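Long-range contacts in pyridoxal kinase (PDB 3IBQ), which probably catalyses the ATP-dependent phosphorylation of pyridoxal to pyridoxal 5'-phosphate, as a member of the ribokinase superfamily: residues P140-A145 against A176-V181; C201-L206 against W241-V246. All blocks are in the same frame, centred on the assembly; numbering follows the deposited sequence.

Interaction 1 (P140-A145 against A176-V181); sequences PNTTEA and AVITDV. With ATP (adenosine-5'-triphosphate), chain B.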
loop_
_atom_site.group_PDB
_atom_site.type_symbol
_atom_site.label_atom_id
_atom_site.label_comp_id
_atom_site.label_asym_id
_atom_site.label_seq_id
_atom_site.Cartn_x
_atom_site.Cartn_y
_atom_site.Cartn_z
ATOM N N PRO A 140 -5.528 3.840 3.223
ATOM C CA PRO A 140 -5.908 4.958 2.392
ATOM C C PRO A 140 -5.241 6.297 2.757
ATOM O O PRO A 140 -4.940 6.534 3.863
ATOM C CB PRO A 140 -7.390 5.081 2.676
ATOM C CG PRO A 140 -7.514 4.686 3.980
ATOM C CD PRO A 140 -6.618 3.510 4.129
ATOM N N ASN A 141 -5.071 7.143 1.770
ATOM C CA ASN A 141 -4.775 8.510 2.010
ATOM C C ASN A 141 -6.126 9.205 2.257
ATOM O O ASN A 141 -7.139 8.612 2.167
ATOM C CB ASN A 141 -4.028 9.170 0.874
ATOM C CG ASN A 141 -4.800 9.224 -0.391
ATOM O OD1 ASN A 141 -5.973 9.396 -0.415
ATOM N ND2 ASN A 141 -4.111 9.089 -1.461
ATOM N N THR A 142 -6.050 10.491 2.508
ATOM C CA THR A 142 -7.173 11.339 2.756
ATOM C C THR A 142 -8.219 11.388 1.643
ATOM O O THR A 142 -9.363 11.334 1.925
ATOM C CB THR A 142 -6.716 12.707 3.209
ATOM O OG1 THR A 142 -5.969 12.550 4.402
ATOM C CG2 THR A 142 -7.853 13.506 3.522
ATOM N N THR A 143 -7.821 11.441 0.398
ATOM C CA THR A 143 -8.768 11.387 -0.671
ATOM C C THR A 143 -9.474 10.021 -0.715
ATOM O O THR A 143 -10.650 9.922 -0.916
ATOM C CB THR A 143 -8.078 11.681 -2.029
ATOM O OG1 THR A 143 -7.476 12.963 -1.998
ATOM C CG2 THR A 143 -9.039 11.551 -3.210
ATOM N N GLU A 144 -8.683 8.968 -0.542
ATOM C CA GLU A 144 -9.194 7.604 -0.598
ATOM C C GLU A 144 -10.195 7.350 0.521
ATOM O O GLU A 144 -11.245 6.745 0.302
ATOM C CB GLU A 144 -8.045 6.598 -0.513
ATOM C CG GLU A 144 -7.442 6.229 -1.859
ATOM C CD GLU A 144 -5.930 6.130 -1.813
ATOM O OE1 GLU A 144 -5.372 6.057 -0.698
ATOM O OE2 GLU A 144 -5.300 6.124 -2.891
ATOM N N ALA A 145 -9.864 7.818 1.719
ATOM C CA ALA A 145 -10.733 7.650 2.856
ATOM C C ALA A 145 -12.120 8.207 2.532
ATOM O O ALA A 145 -13.103 7.564 2.729
ATOM C CB ALA A 145 -10.130 8.304 4.085
ATOM N N ALA A 176 -8.203 0.802 10.048
ATOM C CA ALA A 176 -8.140 1.774 8.994
ATOM C C ALA A 176 -7.080 2.791 9.413
ATOM O O ALA A 176 -7.190 3.374 10.434
ATOM C CB ALA A 176 -9.405 2.442 8.815
ATOM N N VAL A 177 -6.056 2.931 8.600
ATOM C CA VAL A 177 -4.973 3.836 8.855
ATOM C C VAL A 177 -4.878 4.829 7.749
ATOM O O VAL A 177 -4.614 4.472 6.634
ATOM C CB VAL A 177 -3.581 3.099 9.065
ATOM C CG1 VAL A 177 -2.519 4.035 9.367
ATOM C CG2 VAL A 177 -3.654 2.098 10.092
ATOM N N ILE A 178 -5.122 6.076 8.068
ATOM C CA ILE A 178 -5.031 7.127 7.068
ATOM C C ILE A 178 -3.572 7.588 7.051
ATOM O O ILE A 178 -3.103 7.979 8.021
ATOM C CB ILE A 178 -6.006 8.253 7.280
ATOM C CG1 ILE A 178 -7.445 7.750 7.188
ATOM C CG2 ILE A 178 -5.697 9.351 6.358
ATOM C CD1 ILE A 178 -8.426 8.738 7.336
ATOM N N THR A 179 -2.901 7.493 5.911
ATOM C CA THR A 179 -1.427 7.642 5.760
ATOM C C THR A 179 -0.709 9.005 5.482
ATOM O O THR A 179 0.472 9.138 5.594
ATOM C CB THR A 179 -0.931 6.690 4.655
ATOM O OG1 THR A 179 -1.574 7.016 3.446
ATOM C CG2 THR A 179 -1.183 5.248 5.040
ATOM N N ASP A 180 -1.429 9.978 5.081
ATOM C CA ASP A 180 -0.775 11.191 4.694
ATOM C C ASP A 180 -1.289 12.368 5.516
ATOM O O ASP A 180 -1.432 13.430 5.003
ATOM C CB ASP A 180 -1.122 11.438 3.235
ATOM C CG ASP A 180 -2.622 11.548 3.045
ATOM O OD1 ASP A 180 -3.358 11.243 3.956
ATOM O OD2 ASP A 180 -3.045 12.023 2.027
ATOM N N VAL A 181 -1.623 12.110 6.752
ATOM C CA VAL A 181 -2.176 13.113 7.610
ATOM C C VAL A 181 -1.089 14.110 8.019
ATOM O O VAL A 181 -0.092 13.742 8.521
ATOM C CB VAL A 181 -2.843 12.540 8.823
ATOM C CG1 VAL A 181 -3.355 13.589 9.689
ATOM C CG2 VAL A 181 -3.895 11.558 8.442
HETATM P PG ATP B . 2.576 8.233 -3.360
HETATM O O1G ATP B . 3.970 8.697 -3.780
HETATM O O2G ATP B . 1.569 9.001 -4.094
HETATM O O3G ATP B . 2.457 6.741 -3.140
HETATM P PB ATP B . 1.014 7.861 -1.170
HETATM O O1B ATP B . 0.969 6.577 -1.909
HETATM O O2B ATP B . -0.281 8.591 -0.987
HETATM O O3B ATP B . 2.030 8.758 -1.962
HETATM P PA ATP B . 2.147 9.320 0.846
HETATM O O1A ATP B . 1.090 10.243 1.172
HETATM O O2A ATP B . 3.265 9.838 0.009
HETATM O O3A ATP B . 1.775 7.901 0.201
HETATM O "O5'" ATP B . 2.693 8.754 2.184
HETATM C "C5'" ATP B . 3.722 7.838 2.206
HETATM C "C4'" ATP B . 4.488 8.062 3.471
HETATM O "O4'" ATP B . 5.805 8.433 3.143
HETATM C "C3'" ATP B . 3.953 9.138 4.412
HETATM O "O3'" ATP B . 3.242 8.537 5.409
HETATM C "C2'" ATP B . 5.186 9.522 5.098
HETATM O "O2'" ATP B . 5.465 8.426 5.965
HETATM C "C1'" ATP B . 6.198 9.475 3.989
HETATM N N9 ATP B . 6.385 10.718 3.204
HETATM C C8 ATP B . 5.820 11.022 2.082
HETATM N N7 ATP B . 6.246 12.193 1.642
HETATM C C5 ATP B . 7.098 12.663 2.481
HETATM C C6 ATP B . 7.911 13.895 2.638
HETATM N N6 ATP B . 7.919 14.840 1.708
HETATM N N1 ATP B . 8.639 13.963 3.703
HETATM C C2 ATP B . 8.655 13.035 4.623
HETATM N N3 ATP B . 7.990 11.914 4.567
HETATM C C4 ATP B . 7.199 11.674 3.528
HETATM O O HOH W 1 -4.920 12.757 -0.316
#
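Asp180 of the strand grips the first turn of helix 142-149 through Thr142. One carboxylate oxygen, Asp180 OD1, accepts twice, from Thr142 N at 3.1 Å and from Thr142 OG1 at 3.0 Å; the two donors arrive on its syn side but from opposite faces of the carboxylate plane. Thr142 OG1 can reach it because it stands beside its own backbone N (chi1 -60°). The other oxygen, Asp180 OD2, takes a weak second bond from Thr142 N and a water that also accepts from Thr143 N, so the carboxylate faces the opening N-H groups of the helix, one directly and one through water, which probably stabilises its negative charge. With an alanine here, Thr142 N and Thr142 OG1 would probably lose their shared acceptor, and the start of the helix would be less firmly tied to the strand. Asn141 precedes this turn as N-cap: Asn141 OD1, approached almost end-on to its C=O bond, accepts from Glu144 N at 2.7 Å, while Asn141 N donates to Glu144 OE1 at 2.7 Å with 172° at the hydrogen, completing a capping box. Backbone joins backbone where Thr179 N meets Pro140 O at 3.0 Å. Packing lies beyond: Ile178 CD1 rests on Ala145 CB at 3.7 Å, and Ile178 CG2 lies against Thr142 OG1. The nucleotide lies beside the strand: ATP O3' donates to Thr179 O at 2.8 Å, and the Asn141 side chain is about 4 Å from a bound magnesium ion. In the ribokinase-like fold, strand 175-183 runs between strands 137-138 and 186-192; helix 159-167 covers Ala145 and Ile178 through Leu166 and Leu163 respectively, while Asn141 ND2 reaches Gly111 O.

Interaction 2 (C201-L206 against W241-V246); sequences CGARRL and WLNMAV. With ATP (adenosine-5'-triphosphate), chain B.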
loop_
_atom_site.group_PDB
_atom_site.type_symbol
_atom_site.label_atom_id
_atom_site.label_comp_id
_atom_site.label_asym_id
_atom_site.label_seq_id
_atom_site.Cartn_x
_atom_site.Cartn_y
_atom_site.Cartn_z
ATOM N N CYS A 201 1.051 9.186 14.378
ATOM C CA CYS A 201 2.498 9.016 14.394
ATOM C C CYS A 201 3.088 9.531 13.080
ATOM O O CYS A 201 2.810 8.993 12.009
ATOM C CB CYS A 201 2.866 7.546 14.599
ATOM S SG CYS A 201 2.656 6.511 13.132
ATOM N N GLY A 202 3.899 10.579 13.176
ATOM C CA GLY A 202 4.452 11.227 12.052
ATOM C C GLY A 202 5.929 11.519 12.170
ATOM O O GLY A 202 6.529 11.181 13.119
ATOM N N ALA A 203 6.476 12.115 11.164
ATOM C CA ALA A 203 7.852 12.452 11.144
ATOM C C ALA A 203 7.842 13.776 10.441
ATOM O O ALA A 203 6.883 14.120 9.816
ATOM C CB ALA A 203 8.605 11.475 10.367
ATOM N N ARG A 204 8.930 14.491 10.566
ATOM C CA ARG A 204 9.037 15.819 10.026
ATOM C C ARG A 204 9.010 15.790 8.505
ATOM O O ARG A 204 9.765 15.155 7.910
ATOM C CB ARG A 204 10.266 16.550 10.574
ATOM C CG ARG A 204 10.279 18.031 10.333
ATOM C CD ARG A 204 11.388 18.789 11.108
ATOM N NE ARG A 204 11.202 18.674 12.539
ATOM C CZ ARG A 204 10.739 19.625 13.321
ATOM N NH1 ARG A 204 10.537 20.834 12.861
ATOM N NH2 ARG A 204 10.547 19.388 14.599
ATOM N N ARG A 205 8.072 16.537 7.931
ATOM C CA ARG A 205 7.906 16.595 6.485
ATOM C C ARG A 205 9.115 17.222 5.800
ATOM O O ARG A 205 9.619 18.260 6.228
ATOM C CB ARG A 205 6.638 17.372 6.123
ATOM C CG ARG A 205 6.149 17.137 4.704
ATOM C CD ARG A 205 4.713 17.606 4.530
ATOM N NE ARG A 205 4.551 19.013 4.882
ATOM C CZ ARG A 205 4.080 19.443 6.049
ATOM N NH1 ARG A 205 3.723 18.571 6.982
ATOM N NH2 ARG A 205 3.966 20.742 6.282
ATOM N N LEU A 206 9.571 16.579 4.731
ATOM C CA LEU A 206 10.680 17.059 3.965
ATOM C C LEU A 206 10.255 17.704 2.644
ATOM O O LEU A 206 9.294 17.359 2.103
ATOM C CB LEU A 206 11.700 15.959 3.738
ATOM C CG LEU A 206 12.088 15.123 4.962
ATOM C CD1 LEU A 206 13.022 14.030 4.643
ATOM C CD2 LEU A 206 12.586 15.988 6.080
ATOM N N TRP A 241 11.260 5.052 8.957
ATOM C CA TRP A 241 11.940 4.448 7.840
ATOM C C TRP A 241 11.696 5.198 6.513
ATOM O O TRP A 241 12.568 5.398 5.765
ATOM C CB TRP A 241 11.626 2.946 7.742
ATOM C CG TRP A 241 12.378 2.066 8.705
ATOM C CD1 TRP A 241 13.193 2.455 9.667
ATOM C CD2 TRP A 241 12.352 0.636 8.764
ATOM N NE1 TRP A 241 13.701 1.391 10.357
ATOM C CE2 TRP A 241 13.203 0.249 9.813
ATOM C CE3 TRP A 241 11.704 -0.346 8.050
ATOM C CZ2 TRP A 241 13.398 -1.096 10.150
ATOM C CZ3 TRP A 241 11.916 -1.653 8.382
ATOM C CH2 TRP A 241 12.740 -2.020 9.412
ATOM N N LEU A 242 10.457 5.616 6.278
ATOM C CA LEU A 242 10.138 6.376 5.072
ATOM C C LEU A 242 10.853 7.727 5.081
ATOM O O LEU A 242 11.410 8.160 4.072
ATOM C CB LEU A 242 8.627 6.579 4.948
ATOM C CG LEU A 242 7.880 5.586 4.055
ATOM C CD1 LEU A 242 8.202 5.834 2.590
ATOM C CD2 LEU A 242 8.213 4.155 4.447
ATOM N N ASN A 243 10.827 8.378 6.238
ATOM C CA ASN A 243 11.468 9.661 6.453
ATOM C C ASN A 243 12.926 9.530 5.994
ATOM O O ASN A 243 13.341 10.233 5.167
ATOM C CB ASN A 243 11.329 10.092 7.887
ATOM C CG ASN A 243 11.549 11.604 8.078
ATOM O OD1 ASN A 243 12.519 11.980 8.608
ATOM N ND2 ASN A 243 10.684 12.393 7.585
HETATM N N MSE A 244 13.607 8.512 6.488
HETATM C CA MSE A 244 14.956 8.192 6.143
HETATM C C MSE A 244 15.142 7.959 4.653
HETATM O O MSE A 244 16.040 8.422 4.098
HETATM C CB MSE A 244 15.386 6.971 6.923
HETATM C CG MSE A 244 16.790 6.491 6.718
HETATM SE SE MSE A 244 17.185 4.875 7.789
HETATM C CE MSE A 244 16.315 3.842 6.969
ATOM N N ALA A 245 14.231 7.220 4.043
ATOM C CA ALA A 245 14.321 6.934 2.620
ATOM C C ALA A 245 14.202 8.213 1.750
ATOM O O ALA A 245 14.933 8.387 0.808
ATOM C CB ALA A 245 13.364 5.881 2.179
ATOM N N VAL A 246 13.252 9.047 2.106
ATOM C CA VAL A 246 13.083 10.297 1.440
ATOM C C VAL A 246 14.375 11.134 1.650
ATOM O O VAL A 246 14.847 11.675 0.764
ATOM C CB VAL A 246 11.834 11.042 1.880
ATOM C CG1 VAL A 246 11.804 12.450 1.338
ATOM C CG2 VAL A 246 10.565 10.251 1.514
HETATM P PG ATP B . 2.576 8.233 -3.360
HETATM O O1G ATP B . 3.970 8.697 -3.780
HETATM O O2G ATP B . 1.569 9.001 -4.094
HETATM O O3G ATP B . 2.457 6.741 -3.140
HETATM P PB ATP B . 1.014 7.861 -1.170
HETATM O O1B ATP B . 0.969 6.577 -1.909
HETATM O O2B ATP B . -0.281 8.591 -0.987
HETATM O O3B ATP B . 2.030 8.758 -1.962
HETATM P PA ATP B . 2.147 9.320 0.846
HETATM O O1A ATP B . 1.090 10.243 1.172
HETATM O O2A ATP B . 3.265 9.838 0.009
HETATM O O3A ATP B . 1.775 7.901 0.201
HETATM O "O5'" ATP B . 2.693 8.754 2.184
HETATM C "C5'" ATP B . 3.722 7.838 2.206
HETATM C "C4'" ATP B . 4.488 8.062 3.471
HETATM O "O4'" ATP B . 5.805 8.433 3.143
HETATM C "C3'" ATP B . 3.953 9.138 4.412
HETATM O "O3'" ATP B . 3.242 8.537 5.409
HETATM C "C2'" ATP B . 5.186 9.522 5.098
HETATM O "O2'" ATP B . 5.465 8.426 5.965
HETATM C "C1'" ATP B . 6.198 9.475 3.989
HETATM N N9 ATP B . 6.385 10.718 3.204
HETATM C C8 ATP B . 5.820 11.022 2.082
HETATM N N7 ATP B . 6.246 12.193 1.642
HETATM C C5 ATP B . 7.098 12.663 2.481
HETATM C C6 ATP B . 7.911 13.895 2.638
HETATM N N6 ATP B . 7.919 14.840 1.708
HETATM N N1 ATP B . 8.639 13.963 3.703
HETATM C C2 ATP B . 8.655 13.035 4.623
HETATM N N3 ATP B . 7.990 11.914 4.567
HETATM C C4 ATP B . 7.199 11.674 3.528
#
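Asn243 and Leu206 meet where the edge strand of the ribokinase-like sheet, 198-204, and the loop after it pass helix 231-251 beside the adenine of ATP. The Asn243 side chain reaches out from the helix to the strand end: with CG anti to the backbone N, its amide is carried across the gap, and Asn243 ND2 donates to Arg204 O at 2.9 Å. The acceptor lies close to the amide plane, 13° out of it, yet the bond is bent, with 141° at the hydrogen, and the donor stands 32° from the plane of the Arg204 carbonyl. Ala203 points its methyl at the same amide, Ala203 CB lying 3.6 Å from Asn243 ND2, so a van der Waals contact adjoins the hydrogen bond.

Leu206 approaches the helix one turn further on. Its side chain and that of Val246 run alongside one another, pointing opposite ways, and touch through Leu206 CD1 and Val246 CG1 at 3.9 Å. Leu206 CD1 also lies 3.8 Å from Asn243 O, on the helix backbone, and Leu206 CG approaches Asn243 ND2.

These side chains border the nucleotide pocket. Leu242 CD1 lies against the ribose at ATP O4', and Asn243 ND2 comes within 3.6 Å of ATP C2. Helix 213-226 packs nearby, its Thr213 touching both Leu242 and Val246. The loop backbone reads the adenine edge with two nearly straight bonds: Leu206 N donates to ATP N1 at 3.0 Å, and ATP N6 donates to Leu206 O at 2.9 Å.

Both contacts touch the one ATP molecule and the same large sheet, but at different depths. Interaction 1 is buried, its centre about 11 Å from that of the chain, and joins an interior strand to a helix start near the phosphates and ribose; interaction 2 is a surface contact, its centre about 16 Å from that of the chain, setting the edge strand and its following loop against a long helix near the adenine. The two do not touch. The chemistry differs accordingly: a carboxylate and a backbone bond join 176-181 to 140-145, whose helix start carries its own capping box, whereas one amide-to-carbonyl bond and one leucine-valine contact join 201-206 to 241-246.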